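Local coordinates for hypothetical protein (Mus musculus, PDB 1VKB) that is probably a gamma-glutamylamine cyclotransferase, releasing free amines from gamma-glutamylamines as 5-oxoproline forms, and has a gamma-glutamyl cyclotransferase-like fold, at residues L87-L90 with D91-D95. Residues are numbered along the deposited sequence; the frame is centred on the assembly and turned at random. Where two conformers were deposited one is given.
Sequences LRFL and DDFED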
ATOM      1  N   LEU A  87      -8.523  10.205   2.436  1.00 13.54           N
ATOM      2  CA  LEU A  87      -7.361   9.911   3.304  1.00 14.85           C
ATOM      3  C   LEU A  87      -7.789   9.405   4.686  1.00 15.09           C
ATOM      4  O   LEU A  87      -7.234   8.394   5.227  1.00 15.86           O
ATOM      5  CB  LEU A  87      -6.450  11.153   3.429  1.00 15.49           C
ATOM      6  CG  LEU A  87      -5.088  10.953   4.062  1.00 18.94           C
ATOM      7  CD1 LEU A  87      -4.256   9.950   3.259  1.00 21.37           C
ATOM      8  CD2 LEU A  87      -4.391  12.331   4.152  1.00 19.08           C
ATOM      9  N   ARG A  88      -8.753  10.096   5.288  1.00 15.45           N
ATOM     10  CA  ARG A  88      -9.236   9.632   6.598  1.00 13.89           C
ATOM     11  C   ARG A  88      -9.981   8.279   6.491  1.00 15.57           C
ATOM     12  O   ARG A  88      -9.962   7.465   7.422  1.00 17.73           O
ATOM     13  CB  ARG A  88     -10.130  10.664   7.225  1.00 16.71           C
ATOM     14  CG  ARG A  88      -9.370  11.920   7.610  1.00 18.93           C
ATOM     15  CD  ARG A  88     -10.216  13.032   8.163  1.00 25.45           C
ATOM     16  NE  ARG A  88     -11.316  12.583   9.026  1.00 33.81           N
ATOM     17  CZ  ARG A  88     -11.212  12.280  10.307  1.00 28.68           C
ATOM     18  NH1 ARG A  88     -10.054  12.344  10.941  1.00 32.84           N
ATOM     19  NH2 ARG A  88     -12.286  11.894  10.975  1.00 31.20           N
ATOM     20  N   PHE A  89     -10.669   8.064   5.388  1.00 14.78           N
ATOM     21  CA  PHE A  89     -11.368   6.750   5.178  1.00 13.27           C
ATOM     22  C   PHE A  89     -10.320   5.628   5.132  1.00 15.52           C
ATOM     23  O   PHE A  89     -10.490   4.593   5.785  1.00 15.23           O
ATOM     24  CB  PHE A  89     -12.236   6.718   3.930  1.00 13.15           C
ATOM     25  CG  PHE A  89     -12.620   5.316   3.565  1.00 16.50           C
ATOM     26  CD1 PHE A  89     -13.649   4.689   4.226  1.00 25.29           C
ATOM     27  CD2 PHE A  89     -11.848   4.593   2.686  1.00 22.89           C
ATOM     28  CE1 PHE A  89     -13.963   3.343   3.944  1.00 25.83           C
ATOM     29  CE2 PHE A  89     -12.142   3.280   2.415  1.00 23.71           C
ATOM     30  CZ  PHE A  89     -13.198   2.660   3.051  1.00 19.24           C
ATOM     31  N   LEU A  90      -9.251   5.833   4.359  1.00 13.76           N
ATOM     32  CA  LEU A  90      -8.208   4.841   4.222  1.00 14.66           C
ATOM     33  C   LEU A  90      -7.490   4.592   5.544  1.00 14.34           C
ATOM     34  O   LEU A  90      -7.126   3.432   5.850  1.00 14.61           O
ATOM     35  CB  LEU A  90      -7.242   5.199   3.095  1.00 14.18           C
ATOM     36  CG  LEU A  90      -7.801   5.173   1.681  1.00 16.32           C
ATOM     37  CD1 LEU A  90      -6.827   5.674   0.629  1.00 17.37           C
ATOM     38  CD2 LEU A  90      -8.343   3.756   1.298  1.00 20.71           C
ATOM     39  N   ASP A  91      -7.273   5.641   6.332  1.00 16.08           N
ATOM     40  CA  ASP A  91      -6.726   5.460   7.715  1.00 16.15           C
ATOM     41  C   ASP A  91      -7.559   4.530   8.569  1.00 15.87           C
ATOM     42  O   ASP A  91      -7.022   3.686   9.305  1.00 19.74           O
ATOM     43  CB  ASP A  91      -6.572   6.773   8.494  1.00 16.79           C
ATOM     44  CG  ASP A  91      -5.486   7.662   7.972  1.00 19.18           C
ATOM     45  OD1 ASP A  91      -4.683   7.277   7.078  1.00 18.45           O
ATOM     46  OD2 ASP A  91      -5.369   8.828   8.440  1.00 20.48           O
ATOM     47  N   ASP A  92      -8.876   4.680   8.460  1.00 16.50           N
ATOM     48  CA  ASP A  92      -9.804   3.848   9.176  1.00 17.34           C
ATOM     49  C   ASP A  92      -9.811   2.459   8.579  1.00 16.17           C
ATOM     50  O   ASP A  92      -9.818   1.479   9.328  1.00 14.34           O
ATOM     51  CB  ASP A  92     -11.180   4.476   9.072  1.00 15.25           C
ATOM     52  CG  ASP A  92     -12.254   3.709   9.785  1.00 32.05           C
ATOM     53  OD1 ASP A  92     -12.042   3.343  10.946  1.00 33.64           O
ATOM     54  OD2 ASP A  92     -13.370   3.494   9.259  1.00 32.75           O
ATOM     55  N   PHE A  93      -9.843   2.389   7.248  1.00 15.05           N
ATOM     56  CA  PHE A  93      -9.829   1.077   6.527  1.00 16.48           C
ATOM     57  C   PHE A  93      -8.610   0.212   6.935  1.00 17.15           C
ATOM     58  O   PHE A  93      -8.712  -1.000   7.169  1.00 17.56           O
ATOM     59  CB  PHE A  93      -9.814   1.321   5.029  1.00 15.93           C
ATOM     60  CG  PHE A  93      -9.898   0.040   4.231  1.00 15.64           C
ATOM     61  CD1 PHE A  93     -11.136  -0.623   4.094  1.00 18.60           C
ATOM     62  CD2 PHE A  93      -8.762  -0.548   3.720  1.00 18.70           C
ATOM     63  CE1 PHE A  93     -11.210  -1.813   3.428  1.00 21.16           C
ATOM     64  CE2 PHE A  93      -8.830  -1.760   3.033  1.00 22.59           C
ATOM     65  CZ  PHE A  93     -10.068  -2.392   2.903  1.00 18.51           C
ATOM     66  N   GLU A  94      -7.444   0.852   7.000  1.00 16.03           N
ATOM     67  CA  GLU A  94      -6.210   0.222   7.398  1.00 19.43           C
ATOM     68  C   GLU A  94      -5.986   0.116   8.903  1.00 21.15           C
ATOM     69  O   GLU A  94      -4.934  -0.358   9.338  1.00 23.78           O
ATOM     70  CB  GLU A  94      -5.030   0.956   6.755  1.00 16.21           C
ATOM     71  CG  GLU A  94      -5.018   0.893   5.232  1.00 17.55           C
ATOM     72  CD  GLU A  94      -4.719  -0.533   4.692  1.00 24.75           C
ATOM     73  OE1 GLU A  94      -5.522  -1.464   4.885  1.00 32.44           O
ATOM     74  OE2 GLU A  94      -3.647  -0.706   4.165  1.00 32.31           O
ATOM     75  N   ASP A  95      -6.991   0.484   9.675  1.00 20.51           N
ATOM     76  CA  ASP A  95      -6.958   0.433  11.149  1.00 21.34           C
ATOM     77  C   ASP A  95      -5.685   1.076  11.735  1.00 22.24           C
ATOM     78  O   ASP A  95      -4.995   0.478  12.603  1.00 22.83           O
ATOM     79  CB  ASP A  95      -7.152  -0.975  11.646  0.65 22.25           C
ATOM     80  CG  ASP A  95      -7.523  -1.017  13.093  0.65 23.77           C
ATOM     81  OD1 ASP A  95      -7.887   0.051  13.673  0.65 28.84           O
ATOM     82  OD2 ASP A  95      -7.446  -2.069  13.740  0.65 32.37           O
TER
HETATM   83  O   HOH W   1     -12.856   3.128   6.804  1.00 42.86           O
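F89 and F93, one turn apart, lie side by side on the last two turns of helix 84-93, the longest helix of this gamma-glutamyl cyclotransferase-like fold, where it rests against the mixed sheet and ends in a Schellman motif. Both rings swing out the same way because each CG is anti to its own backbone N (chi1 165° in F89, -176° in F93). Their planes, 30° apart, are close to parallel but slid past each other, with centroids separated by 5.9 Å, so there is little true stacking; they meet through F89 CE2, 4.0 Å from F93 CB, and F89 CZ, as close to F93 CD1. V31 packs against both side chains, H37 stacks on F89, and R158 makes a cation-pi contact with F93.

The tight side faces the sheet. L90 is buried there, against I16, L22 and Y127, and L87 lies on I16, F125 and Y127. D91 turns its carboxylate to the strands as well, OD2 in a salt bridge with R102 and OD1 hydrogen-bonded to Y127, which ties the helix to the sheet through charge as well as packing.

R88, D92 and D95 make up the solvent side. E94 is the first residue off the helix, and D95, with positive phi, is the C-prime residue of the Schellman motif: D95 N bonds to D92 O at 3.0 Å, and C96 N to D91 O. The F89 carbonyl is gripped twice: F93 N approaches in the carbonyl plane at 2.7 Å from F89 O, and a water 3.0 Å from F89 O donates to it; the water also donates to D92 OD2, a short 2.5 Å from its oxygen.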